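Pex (Synechococcus elongatus PCC 7942, PDB 2E1N) modifies the cyanobacterial circadian clock as a period extender, probably by binding DNA through a PadR-like winged-helix domain. Local coordinates at residues V42-D47 / Y101-A106. Sequence-based numbering, arbitrary orientation.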
ATOM      1  N   VAL B  42      11.626   9.431 -14.240  1.00 31.09           N
ATOM      2  CA  VAL B  42      12.612  10.483 -13.982  1.00 31.62           C
ATOM      3  C   VAL B  42      13.569  10.672 -15.148  1.00 31.05           C
ATOM      4  O   VAL B  42      13.759  11.789 -15.633  1.00 31.82           O
ATOM      5  CB  VAL B  42      13.390  10.231 -12.666  1.00 31.27           C
ATOM      6  CG1 VAL B  42      14.480  11.303 -12.453  1.00 33.49           C
ATOM      7  CG2 VAL B  42      12.421  10.189 -11.484  1.00 31.50           C
ATOM      8  N   LEU B  43      14.158   9.564 -15.610  1.00 31.76           N
ATOM      9  CA  LEU B  43      15.204   9.596 -16.619  1.00 32.53           C
ATOM     10  C   LEU B  43      14.705  10.044 -17.996  1.00 34.33           C
ATOM     11  O   LEU B  43      15.496  10.473 -18.836  1.00 34.28           O
ATOM     12  CB  LEU B  43      15.884   8.220 -16.673  1.00 32.25           C
ATOM     13  CG  LEU B  43      16.649   7.802 -15.421  1.00 32.07           C
ATOM     14  CD1 LEU B  43      17.379   6.466 -15.672  1.00 29.03           C
ATOM     15  CD2 LEU B  43      17.682   8.877 -14.953  1.00 31.50           C
ATOM     16  N   ARG B  44      13.394   9.943 -18.239  1.00 34.78           N
ATOM     17  CA  ARG B  44      12.819  10.480 -19.465  1.00 35.96           C
ATOM     18  C   ARG B  44      12.914  12.011 -19.533  1.00 38.52           C
ATOM     19  O   ARG B  44      12.825  12.559 -20.638  1.00 39.39           O
ATOM     20  CB  ARG B  44      11.378  10.020 -19.657  1.00 36.01           C
ATOM     21  CG  ARG B  44      11.312   8.538 -20.015  1.00 35.58           C
ATOM     22  CD  ARG B  44       9.882   8.043 -20.164  1.00 37.76           C
ATOM     23  NE  ARG B  44       9.121   8.887 -21.063  1.00 41.64           N
ATOM     24  CZ  ARG B  44       9.176   8.831 -22.379  1.00 44.95           C
ATOM     25  NH1 ARG B  44       9.967   7.979 -23.006  1.00 45.21           N
ATOM     26  NH2 ARG B  44       8.421   9.652 -23.073  1.00 47.18           N
ATOM     27  N   HIS B  45      13.061  12.683 -18.388  1.00 38.94           N
ATOM     28  CA  HIS B  45      13.248  14.137 -18.346  1.00 41.38           C
ATOM     29  C   HIS B  45      14.659  14.627 -18.041  1.00 40.87           C
ATOM     30  O   HIS B  45      15.017  15.724 -18.443  1.00 39.10           O
ATOM     31  CB  HIS B  45      12.335  14.732 -17.294  1.00 42.61           C
ATOM     32  CG  HIS B  45      10.942  14.197 -17.345  1.00 48.83           C
ATOM     33  ND1 HIS B  45      10.303  13.682 -16.234  1.00 53.63           N
ATOM     34  CD2 HIS B  45      10.079  14.058 -18.382  1.00 53.21           C
ATOM     35  CE1 HIS B  45       9.095  13.274 -16.580  1.00 54.83           C
ATOM     36  NE2 HIS B  45       8.935  13.488 -17.876  1.00 54.57           N
ATOM     37  N   GLU B  46      15.431  13.870 -17.271  1.00 38.97           N
ATOM     38  CA  GLU B  46      16.737  14.332 -16.815  1.00 39.90           C
ATOM     39  C   GLU B  46      17.598  13.139 -16.415  1.00 38.29           C
ATOM     40  O   GLU B  46      17.071  12.153 -15.904  1.00 38.76           O
ATOM     41  CB  GLU B  46      16.567  15.242 -15.594  1.00 40.56           C
ATOM     42  CG  GLU B  46      15.909  14.579 -14.386  1.00 45.42           C
ATOM     43  CD  GLU B  46      15.663  15.525 -13.214  1.00 51.69           C
ATOM     44  OE1 GLU B  46      16.110  16.702 -13.275  1.00 55.54           O
ATOM     45  OE2 GLU B  46      15.035  15.085 -12.225  1.00 55.49           O
ATOM     46  N   ASP B  47      18.914  13.265 -16.560  1.00 36.50           N
ATOM     47  CA  ASP B  47      19.828  12.271 -16.025  1.00 35.41           C
ATOM     48  C   ASP B  47      19.776  12.400 -14.495  1.00 34.34           C
ATOM     49  O   ASP B  47      19.553  13.492 -13.965  1.00 34.60           O
ATOM     50  CB  ASP B  47      21.253  12.511 -16.503  1.00 35.72           C
ATOM     51  CG  ASP B  47      21.420  12.338 -17.998  1.00 38.16           C
ATOM     52  OD1 ASP B  47      20.422  12.089 -18.711  1.00 36.02           O
ATOM     53  OD2 ASP B  47      22.585  12.492 -18.447  1.00 39.47           O
ATOM     54  N   TYR B 101      23.094   8.215 -14.294  1.00 32.15           N
ATOM     55  CA  TYR B 101      22.334   7.294 -15.128  1.00 32.32           C
ATOM     56  C   TYR B 101      21.522   8.091 -16.153  1.00 32.43           C
ATOM     57  O   TYR B 101      21.057   9.235 -15.879  1.00 32.15           O
ATOM     58  CB  TYR B 101      21.414   6.407 -14.283  1.00 32.46           C
ATOM     59  CG  TYR B 101      22.163   5.554 -13.335  1.00 35.48           C
ATOM     60  CD1 TYR B 101      22.759   4.348 -13.747  1.00 38.12           C
ATOM     61  CD2 TYR B 101      22.310   5.938 -12.046  1.00 37.48           C
ATOM     62  CE1 TYR B 101      23.466   3.579 -12.855  1.00 36.75           C
ATOM     63  CE2 TYR B 101      23.018   5.169 -11.151  1.00 38.08           C
ATOM     64  CZ  TYR B 101      23.610   4.008 -11.573  1.00 38.85           C
ATOM     65  OH  TYR B 101      24.298   3.243 -10.642  1.00 40.40           O
ATOM     66  N   GLN B 102      21.420   7.523 -17.351  1.00 32.49           N
ATOM     67  CA  GLN B 102      20.646   8.139 -18.425  1.00 33.42           C
ATOM     68  C   GLN B 102      19.985   7.073 -19.287  1.00 33.06           C
ATOM     69  O   GLN B 102      20.394   5.920 -19.276  1.00 31.91           O
ATOM     70  CB  GLN B 102      21.541   9.071 -19.269  1.00 33.91           C
ATOM     71  CG  GLN B 102      22.529   8.317 -20.140  1.00 38.42           C
ATOM     72  CD  GLN B 102      23.623   9.207 -20.790  1.00 39.42           C
ATOM     73  OE1 GLN B 102      23.364  10.320 -21.233  1.00 47.02           O
ATOM     74  NE2 GLN B 102      24.801   8.676 -20.881  1.00 39.77           N
ATOM     75  N   LEU B 103      18.951   7.452 -20.031  1.00 33.34           N
ATOM     76  CA  LEU B 103      18.375   6.509 -20.972  1.00 32.82           C
ATOM     77  C   LEU B 103      19.377   6.319 -22.083  1.00 33.11           C
ATOM     78  O   LEU B 103      19.919   7.304 -22.601  1.00 34.40           O
ATOM     79  CB  LEU B 103      17.055   7.018 -21.550  1.00 33.69           C
ATOM     80  CG  LEU B 103      15.931   7.259 -20.586  1.00 35.11           C
ATOM     81  CD1 LEU B 103      14.745   7.820 -21.361  1.00 36.14           C
ATOM     82  CD2 LEU B 103      15.577   5.986 -19.846  1.00 34.51           C
ATOM     83  N   ALA B 104      19.629   5.064 -22.454  1.00 32.60           N
ATOM     84  CA  ALA B 104      20.458   4.753 -23.621  1.00 32.44           C
ATOM     85  C   ALA B 104      19.691   5.015 -24.950  1.00 33.52           C
ATOM     86  O   ALA B 104      18.460   4.999 -24.960  1.00 33.33           O
ATOM     87  CB  ALA B 104      20.887   3.317 -23.576  1.00 32.92           C
ATOM     88  N   GLN B 105      20.433   5.290 -26.024  1.00 33.66           N
ATOM     89  CA  GLN B 105      19.822   5.432 -27.372  1.00 35.27           C
ATOM     90  C   GLN B 105      19.451   4.045 -27.832  1.00 36.88           C
ATOM     91  O   GLN B 105      20.324   3.159 -27.862  1.00 38.70           O
ATOM     92  CB  GLN B 105      20.782   6.067 -28.368  1.00 35.49           C
ATOM     93  CG  GLN B 105      21.084   7.568 -28.105  1.00 38.76           C
ATOM     94  CD  GLN B 105      21.693   8.293 -29.314  1.00 38.45           C
ATOM     95  OE1 GLN B 105      21.082   8.357 -30.374  1.00 44.96           O
ATOM     96  NE2 GLN B 105      22.885   8.820 -29.163  1.00 41.23           N
ATOM     97  N   ALA B 106      18.190   3.879 -28.235  1.00 36.87           N
ATOM     98  CA  ALA B 106      17.657   2.610 -28.732  1.00 37.46           C
ATOM     99  C   ALA B 106      16.463   2.840 -29.658  1.00 37.67           C
ATOM    100  O   ALA B 106      15.736   3.815 -29.509  1.00 38.07           O
ATOM    101  CB  ALA B 106      17.188   1.763 -27.585  1.00 36.86           C
TER
HETATM  102  O   HOH W   1      18.282  10.387 -19.057  1.00 36.08           O
HETATM  103  O   HOH W   2      20.770  11.763 -21.329  1.00 41.41           O
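Leu43 and Asp47 pack against Tyr101, Gln102 and Leu103 in a partly buried, water-bridged contact of the PadR-like winged helix, where the C-terminal part of helix 32-43 and the loop that follows meet the end of wing strand 98-103. No direct hydrogen bond joins the two segments, although just beyond them Ser48 pairs with Tyr101 through the backbone, adding the short strand 48-49 to the wing. Leu43 sets CD2 against the carbonyl Tyr101 O at 3.5 Å; its apolar contacts are CD1 with Tyr101 CB and CB with Leu103 CD2, the latter at 3.9 Å. The other methyl of Leu103, CD1, reaches Arg44 CG; the guanidinium of Arg44 runs on to a salt bridge with Asp109 and a hydrogen bond to Ser111, at the start of helix 110-123. With CG beside its backbone N (chi1 -65°), Asp47 lays its carboxylate along Gln102, OD1 3.3 Å from Gln102 CB, the acid and amide planes 77° apart. Asp47 OD2 is hydrogen-bonded to the Tyr87 hydroxyl of strand 84-89. Without this carboxylate, as with an alanine here, that hydroxyl would probably lose its partner and each bridging water one of its holds. One water donates to Asp47 OD1 and Gln102 OE1; the other donates to Leu43 O and Asp47 OD1, each at 2.8 Å, and accepts from Leu103 N at 3.2 Å.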